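Local coordinates for protein blue-light-activated histidine kinase 2 (PDB 4R38) that senses blue light through a flavin-binding LOV domain, the part present here, and acts as a histidine kinase that transfers phosphate from ATP to a protein histidine, at residues 22-27 and 121-126; 86-91 and 102-107. One frame throughout, in Å; residues are numbered along the deposited sequence.

Interaction 1 of 2, residues 22-27 and 121-126; sequences LPFSLT and VGIQVD. With RBF (riboflavin), chain E.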
loop_
_atom_site.group_PDB
_atom_site.type_symbol
_atom_site.label_atom_id
_atom_site.label_comp_id
_atom_site.label_asym_id
_atom_site.label_seq_id
_atom_site.Cartn_x
_atom_site.Cartn_y
_atom_site.Cartn_z
ATOM N N LEU A 22 6.875 -13.974 2.086
ATOM C CA LEU A 22 5.788 -14.608 2.817
ATOM C C LEU A 22 4.616 -14.947 1.898
ATOM O O LEU A 22 4.552 -14.461 0.755
ATOM C CB LEU A 22 5.361 -13.642 3.923
ATOM C CG LEU A 22 6.446 -13.379 4.981
ATOM C CD1 LEU A 22 6.260 -12.002 5.635
ATOM C CD2 LEU A 22 6.424 -14.464 6.027
ATOM N N PRO A 23 3.666 -15.762 2.383
ATOM C CA PRO A 23 2.519 -16.161 1.552
ATOM C C PRO A 23 1.424 -15.104 1.457
ATOM O O PRO A 23 0.227 -15.427 1.414
ATOM C CB PRO A 23 1.985 -17.397 2.293
ATOM C CG PRO A 23 2.311 -17.120 3.704
ATOM C CD PRO A 23 3.667 -16.483 3.675
ATOM N N PHE A 24 1.836 -13.844 1.421
ATOM C CA PHE A 24 0.908 -12.753 1.294
ATOM C C PHE A 24 1.699 -11.514 0.919
ATOM O O PHE A 24 2.865 -11.357 1.291
ATOM C CB PHE A 24 0.108 -12.536 2.578
ATOM C CG PHE A 24 0.942 -12.537 3.827
ATOM C CD1 PHE A 24 1.588 -11.384 4.252
ATOM C CD2 PHE A 24 1.058 -13.688 4.602
ATOM C CE1 PHE A 24 2.362 -11.384 5.426
ATOM C CE2 PHE A 24 1.822 -13.701 5.774
ATOM C CZ PHE A 24 2.472 -12.547 6.188
ATOM N N SER A 25 1.053 -10.663 0.143
ATOM C CA SER A 25 1.649 -9.405 -0.331
ATOM C C SER A 25 1.921 -8.506 0.864
ATOM O O SER A 25 1.053 -8.292 1.715
ATOM C CB SER A 25 0.695 -8.726 -1.314
ATOM O OG SER A 25 1.185 -7.445 -1.756
ATOM N N LEU A 26 3.154 -8.022 0.954
ATOM C CA LEU A 26 3.555 -7.137 2.031
ATOM C C LEU A 26 4.401 -6.010 1.469
ATOM O O LEU A 26 5.183 -6.220 0.540
ATOM C CB LEU A 26 4.332 -7.925 3.078
ATOM C CG LEU A 26 4.713 -7.164 4.363
ATOM C CD1 LEU A 26 4.567 -8.058 5.583
ATOM C CD2 LEU A 26 6.116 -6.615 4.244
ATOM N N THR A 27 4.207 -4.818 2.036
ATOM C CA THR A 27 4.899 -3.610 1.615
ATOM C C THR A 27 5.299 -2.820 2.851
ATOM O O THR A 27 4.636 -2.889 3.885
ATOM C CB THR A 27 3.991 -2.710 0.781
ATOM O OG1 THR A 27 2.854 -2.323 1.566
ATOM C CG2 THR A 27 3.520 -3.419 -0.497
ATOM N N VAL A 121 3.739 -0.413 7.564
ATOM C CA VAL A 121 3.669 -1.696 6.896
ATOM C C VAL A 121 2.234 -1.939 6.507
ATOM O O VAL A 121 1.311 -1.516 7.215
ATOM C CB VAL A 121 4.166 -2.872 7.819
ATOM C CG1 VAL A 121 3.326 -2.993 9.087
ATOM C CG2 VAL A 121 4.171 -4.205 7.062
ATOM N N GLY A 122 2.054 -2.593 5.362
ATOM C CA GLY A 122 0.736 -2.919 4.840
ATOM C C GLY A 122 0.726 -4.309 4.216
ATOM O O GLY A 122 1.731 -4.752 3.649
ATOM N N ILE A 123 -0.392 -5.016 4.355
ATOM C CA ILE A 123 -0.615 -6.208 3.550
ATOM C C ILE A 123 -1.788 -5.953 2.631
ATOM O O ILE A 123 -2.679 -5.147 2.943
ATOM C CB ILE A 123 -0.867 -7.478 4.386
ATOM C CG1 ILE A 123 -2.103 -7.301 5.264
ATOM C CG2 ILE A 123 0.376 -7.798 5.191
ATOM C CD1 ILE A 123 -2.498 -8.572 5.976
ATOM N N GLN A 124 -1.734 -6.598 1.466
ATOM C CA GLN A 124 -2.744 -6.483 0.448
ATOM C C GLN A 124 -3.313 -7.849 0.164
ATOM O O GLN A 124 -2.568 -8.805 -0.069
ATOM C CB GLN A 124 -2.144 -5.975 -0.848
ATOM C CG GLN A 124 -1.610 -4.594 -0.752
ATOM C CD GLN A 124 -0.224 -4.487 -0.170
ATOM O OE1 GLN A 124 0.523 -5.460 -0.090
ATOM N NE2 GLN A 124 0.139 -3.269 0.231
ATOM N N VAL A 125 -4.635 -7.915 0.158
ATOM C CA VAL A 125 -5.351 -9.133 -0.181
ATOM C C VAL A 125 -6.230 -8.862 -1.396
ATOM O O VAL A 125 -7.107 -7.996 -1.367
ATOM C CB VAL A 125 -6.252 -9.593 0.972
ATOM C CG1 VAL A 125 -6.978 -10.892 0.590
ATOM C CG2 VAL A 125 -5.446 -9.781 2.238
ATOM N N ASP A 126 -5.973 -9.605 -2.463
ATOM C CA ASP A 126 -6.736 -9.526 -3.701
ATOM C C ASP A 126 -8.133 -10.123 -3.515
ATOM O O ASP A 126 -8.265 -11.340 -3.318
ATOM C CB ASP A 126 -5.959 -10.303 -4.764
ATOM C CG ASP A 126 -6.483 -10.102 -6.170
ATOM O OD1 ASP A 126 -7.640 -9.652 -6.362
ATOM O OD2 ASP A 126 -5.708 -10.424 -7.095
HETATM N N1 RBF E . -2.860 2.265 -1.757
HETATM C C2 RBF E . -3.372 1.466 -2.729
HETATM O O2 RBF E . -4.150 1.924 -3.544
HETATM N N3 RBF E . -3.010 0.148 -2.773
HETATM C C4 RBF E . -2.085 -0.374 -1.937
HETATM O O4 RBF E . -1.766 -1.584 -2.002
HETATM C C4A RBF E . -1.478 0.451 -0.957
HETATM N N5 RBF E . -0.509 0.013 -0.111
HETATM C C5A RBF E . 0.042 0.842 0.791
HETATM C C6 RBF E . 1.045 0.407 1.703
HETATM C C7 RBF E . 1.626 1.273 2.627
HETATM C C7M RBF E . 2.704 0.676 3.567
HETATM C C8 RBF E . 1.199 2.599 2.684
HETATM C C8M RBF E . 1.745 3.635 3.668
HETATM C C9 RBF E . 0.227 3.035 1.827
HETATM C C9A RBF E . -0.387 2.182 0.863
HETATM N N10 RBF E . -1.342 2.680 -0.006
HETATM C C10 RBF E . -1.913 1.817 -0.930
HETATM C "C1'" RBF E . -1.878 4.040 0.077
HETATM C "C2'" RBF E . -1.226 5.104 -0.799
HETATM O "O2'" RBF E . 0.124 4.874 -0.813
HETATM C "C3'" RBF E . -1.534 6.480 -0.218
HETATM O "O3'" RBF E . -0.944 6.605 1.046
HETATM C "C4'" RBF E . -3.035 6.710 -0.066
HETATM O "O4'" RBF E . -3.692 6.624 -1.304
HETATM C "C5'" RBF E . -3.313 8.076 0.550
HETATM O "O5'" RBF E . -2.752 9.098 -0.256
HETATM O O HOH W 1 -1.655 -11.195 -0.352
#
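Gln124 turns its CG opposite its own carbonyl carbon (chi1 -65°) and bends again at chi2 (82°), and this double turn swings its amide across the strand gap to Ser25 and Thr27. Ser25 answers with OG trans to its backbone N (chi1 177°), which lets the hydroxyl donate to Gln124 OE1 at 2.7 Å. At the other end of the same amide, Gln124 NE2 gives a nearly straight N-H bond to Thr27 OG1, 3.2 Å away and almost exactly in the amide plane. Two hydroxyls of residues 22-27 thus grip the two ends of the amide, one donating to its oxygen and the other accepting from its nitrogen. That nitrogen also faces riboflavin, with weak bonds to O4 and N5, while Gln124 CG lies 3.3 Å from flavin O4.

The backbones run antiparallel. Thr27 and Gly122 form a hydrogen-bonded pair, Thr27 N reaching Gly122 O and Gly122 N reaching Thr27 O, both at 3.0 Å. Toward Ser25 the strands are joined more loosely, and a water bridges Ser25 N and Gln124 O. On the sheet face away from the flavin, Leu26 CG packs 4.0 Å from Val121 CG2, and the Phe24 ring, from the loop before the strand, meets Ile123 CG2 obliquely, 3.9 Å from CD1. Helix 43-49 covers Ser25 and Gln124 through Met48. A sheet-borne glutamine facing flavin N5 and O4 is the hallmark of LOV photosensors, where it is thought to pass the photochemical change of the chromophore into the central PAS-fold sheet.

Interaction 2 of 2, residues 86-91 and 102-107; sequences EVEETI and WNHLLM. With RBF (riboflavin), chain E.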
loop_
_atom_site.group_PDB
_atom_site.type_symbol
_atom_site.label_atom_id
_atom_site.label_comp_id
_atom_site.label_asym_id
_atom_site.label_seq_id
_atom_site.Cartn_x
_atom_site.Cartn_y
_atom_site.Cartn_z
ATOM N N GLU A 86 -3.509 2.635 12.697
ATOM C CA GLU A 86 -3.824 1.468 11.894
ATOM C C GLU A 86 -5.075 1.772 11.082
ATOM O O GLU A 86 -5.943 2.516 11.534
ATOM C CB GLU A 86 -4.103 0.243 12.792
ATOM C CG GLU A 86 -2.982 -0.195 13.689
ATOM C CD GLU A 86 -3.373 -1.431 14.499
ATOM O OE1 GLU A 86 -4.591 -1.719 14.578
ATOM O OE2 GLU A 86 -2.473 -2.117 15.035
ATOM N N VAL A 87 -5.180 1.190 9.893
ATOM C CA VAL A 87 -6.365 1.344 9.090
ATOM C C VAL A 87 -6.577 0.140 8.179
ATOM O O VAL A 87 -5.630 -0.525 7.772
ATOM C CB VAL A 87 -6.253 2.632 8.212
ATOM C CG1 VAL A 87 -5.136 2.486 7.189
ATOM C CG2 VAL A 87 -7.567 2.971 7.546
ATOM N N GLU A 88 -7.839 -0.116 7.868
ATOM C CA GLU A 88 -8.228 -1.184 6.971
ATOM C C GLU A 88 -9.270 -0.606 5.993
ATOM O O GLU A 88 -10.215 0.041 6.421
ATOM C CB GLU A 88 -8.769 -2.331 7.834
ATOM C CG GLU A 88 -9.308 -3.526 7.106
ATOM C CD GLU A 88 -9.488 -4.715 8.056
ATOM O OE1 GLU A 88 -9.608 -4.497 9.281
ATOM O OE2 GLU A 88 -9.497 -5.863 7.578
ATOM N N GLU A 89 -9.059 -0.800 4.687
ATOM C CA GLU A 89 -9.944 -0.304 3.629
ATOM C C GLU A 89 -9.897 -1.252 2.436
ATOM O O GLU A 89 -8.840 -1.789 2.110
ATOM C CB GLU A 89 -9.500 1.078 3.111
ATOM C CG GLU A 89 -9.662 2.238 4.072
ATOM C CD GLU A 89 -11.112 2.597 4.330
ATOM O OE1 GLU A 89 -11.958 2.401 3.422
ATOM O OE2 GLU A 89 -11.398 3.079 5.450
ATOM N N THR A 90 -11.036 -1.429 1.767
ATOM C CA THR A 90 -11.069 -2.109 0.478
ATOM C C THR A 90 -11.126 -1.063 -0.637
ATOM O O THR A 90 -12.073 -0.292 -0.714
ATOM C CB THR A 90 -12.260 -3.054 0.399
ATOM O OG1 THR A 90 -12.188 -3.979 1.495
ATOM C CG2 THR A 90 -12.261 -3.825 -0.917
ATOM N N ILE A 91 -10.110 -1.058 -1.495
ATOM C CA ILE A 91 -9.901 0.025 -2.459
ATOM C C ILE A 91 -9.708 -0.564 -3.869
ATOM O O ILE A 91 -9.129 -1.638 -4.037
ATOM C CB ILE A 91 -8.686 0.876 -2.021
ATOM C CG1 ILE A 91 -8.613 2.186 -2.794
ATOM C CG2 ILE A 91 -7.382 0.051 -2.114
ATOM C CD1 ILE A 91 -7.571 3.158 -2.246
ATOM N N TRP A 102 -10.248 -5.460 -6.591
ATOM C CA TRP A 102 -10.455 -4.963 -5.241
ATOM C C TRP A 102 -9.299 -5.406 -4.329
ATOM O O TRP A 102 -8.930 -6.580 -4.266
ATOM C CB TRP A 102 -11.817 -5.413 -4.694
ATOM C CG TRP A 102 -12.980 -4.713 -5.362
ATOM C CD1 TRP A 102 -13.841 -5.243 -6.289
ATOM C CD2 TRP A 102 -13.390 -3.348 -5.174
ATOM N NE1 TRP A 102 -14.763 -4.300 -6.676
ATOM C CE2 TRP A 102 -14.513 -3.130 -6.004
ATOM C CE3 TRP A 102 -12.930 -2.300 -4.371
ATOM C CZ2 TRP A 102 -15.171 -1.902 -6.061
ATOM C CZ3 TRP A 102 -13.585 -1.078 -4.430
ATOM C CH2 TRP A 102 -14.696 -0.892 -5.263
ATOM N N ASN A 103 -8.699 -4.435 -3.658
ATOM C CA ASN A 103 -7.556 -4.678 -2.806
ATOM C C ASN A 103 -7.991 -4.375 -1.390
ATOM O O ASN A 103 -8.350 -3.242 -1.073
ATOM C CB ASN A 103 -6.416 -3.752 -3.235
ATOM C CG ASN A 103 -5.127 -3.956 -2.436
ATOM O OD1 ASN A 103 -5.082 -4.620 -1.370
ATOM N ND2 ASN A 103 -4.057 -3.397 -2.952
ATOM N N HIS A 104 -8.010 -5.407 -0.549
ATOM C CA HIS A 104 -8.292 -5.230 0.864
ATOM C C HIS A 104 -6.962 -4.967 1.528
ATOM O O HIS A 104 -6.148 -5.863 1.702
ATOM C CB HIS A 104 -8.951 -6.480 1.447
ATOM C CG HIS A 104 -9.445 -6.308 2.851
ATOM N ND1 HIS A 104 -10.730 -6.621 3.233
ATOM C CD2 HIS A 104 -8.812 -5.878 3.968
ATOM C CE1 HIS A 104 -10.878 -6.363 4.522
ATOM N NE2 HIS A 104 -9.729 -5.915 4.991
ATOM N N LEU A 105 -6.752 -3.711 1.884
ATOM C CA LEU A 105 -5.498 -3.248 2.430
ATOM C C LEU A 105 -5.626 -3.108 3.946
ATOM O O LEU A 105 -6.606 -2.557 4.448
ATOM C CB LEU A 105 -5.167 -1.890 1.790
ATOM C CG LEU A 105 -3.937 -1.109 2.236
ATOM C CD1 LEU A 105 -2.620 -1.792 1.890
ATOM C CD2 LEU A 105 -3.984 0.286 1.590
ATOM N N LEU A 106 -4.655 -3.641 4.669
ATOM C CA LEU A 106 -4.535 -3.435 6.105
ATOM C C LEU A 106 -3.165 -2.868 6.346
ATOM O O LEU A 106 -2.171 -3.491 5.992
ATOM C CB LEU A 106 -4.642 -4.746 6.891
ATOM C CG LEU A 106 -5.961 -5.468 6.779
ATOM C CD1 LEU A 106 -5.934 -6.393 5.582
ATOM C CD2 LEU A 106 -6.191 -6.258 8.056
ATOM N N MET A 107 -3.086 -1.712 6.979
ATOM C CA MET A 107 -1.778 -1.154 7.227
ATOM C C MET A 107 -1.742 -0.364 8.512
ATOM O O MET A 107 -2.759 -0.125 9.155
ATOM C CB MET A 107 -1.355 -0.292 6.030
ATOM C CG MET A 107 -2.141 0.964 5.926
ATOM S SD MET A 107 -1.590 2.093 4.640
ATOM C CE MET A 107 -2.572 3.551 4.979
HETATM N N1 RBF E . -2.860 2.265 -1.757
HETATM C C2 RBF E . -3.372 1.466 -2.729
HETATM O O2 RBF E . -4.150 1.924 -3.544
HETATM N N3 RBF E . -3.010 0.148 -2.773
HETATM C C4 RBF E . -2.085 -0.374 -1.937
HETATM O O4 RBF E . -1.766 -1.584 -2.002
HETATM C C4A RBF E . -1.478 0.451 -0.957
HETATM N N5 RBF E . -0.509 0.013 -0.111
HETATM C C5A RBF E . 0.042 0.842 0.791
HETATM C C6 RBF E . 1.045 0.407 1.703
HETATM C C7 RBF E . 1.626 1.273 2.627
HETATM C C7M RBF E . 2.704 0.676 3.567
HETATM C C8 RBF E . 1.199 2.599 2.684
HETATM C C8M RBF E . 1.745 3.635 3.668
HETATM C C9 RBF E . 0.227 3.035 1.827
HETATM C C9A RBF E . -0.387 2.182 0.863
HETATM N N10 RBF E . -1.342 2.680 -0.006
HETATM C C10 RBF E . -1.913 1.817 -0.930
HETATM C "C1'" RBF E . -1.878 4.040 0.077
HETATM C "C2'" RBF E . -1.226 5.104 -0.799
HETATM O "O2'" RBF E . 0.124 4.874 -0.813
HETATM C "C3'" RBF E . -1.534 6.480 -0.218
HETATM O "O3'" RBF E . -0.944 6.605 1.046
HETATM C "C4'" RBF E . -3.035 6.710 -0.066
HETATM O "O4'" RBF E . -3.692 6.624 -1.304
HETATM C "C5'" RBF E . -3.313 8.076 0.550
HETATM O "O5'" RBF E . -2.752 9.098 -0.256
#
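Glu88 leaves its strand on the same face as His104 and Leu106, and its atoms can be followed outward one by one. CB lies 4.0 Å from Leu105 O; CG, trans to the backbone N (chi1 177°), comes between His104 NE2 and Leu106 CG. CD then meets the imidazole edge in the ring plane, and OE2 ends the path by accepting from His104 NE2 at 2.6 Å, through its anti lone pair. Carboxylate and ring planes stand 69° apart, and Leu106, directly across from Glu88 in a non-hydrogen-bonded pair, lies alongside it and brings CD2 to 3.4 Å from OE2. The pair belongs to the antiparallel hairpin of strands 87-94 and 100-109 in the PAS-fold sheet, whose opposite face carries the flavin pocket.

There Leu105 CD1 sits 3.4 Å from riboflavin N5, Met107 SD lies 3.4 Å from flavin C8, and Asn103 ND2 makes a weak bond to flavin O4 while also donating to Asn93. Val87 CG1 packs 3.5 Å from Met107 CE, the two side chains lying alongside each other. Behind them helix 71-82 touches Val87, and its Arg76 forms a salt bridge with Glu89. Paired backbone bonds join Val87 with Met107, Glu89 with Leu105 and Ile91 with Asn103.

How the interactions relate
Strands 100-109 and 119-128 are neighbours in one antiparallel sheet, so interaction 1 and interaction 2 meet directly, their centres about 10 Å apart. Ile123 N probably bonds to Leu106 O at 2.9 Å, and His104 N to Val125 O at the same distance; Gln124 CB packs 3.3 Å from Asn103 OD1. Along the chain, interaction 2 is nested within the loop that interaction 1 closes. Both deliver side chains to the one riboflavin pocket, with weak bonds only to the flavin's O4. Cys61, the residue that forms the flavin adduct but is unattached here, has its side chain about 5 Å from that of Gln124 and about 7 Å from that of Asn103.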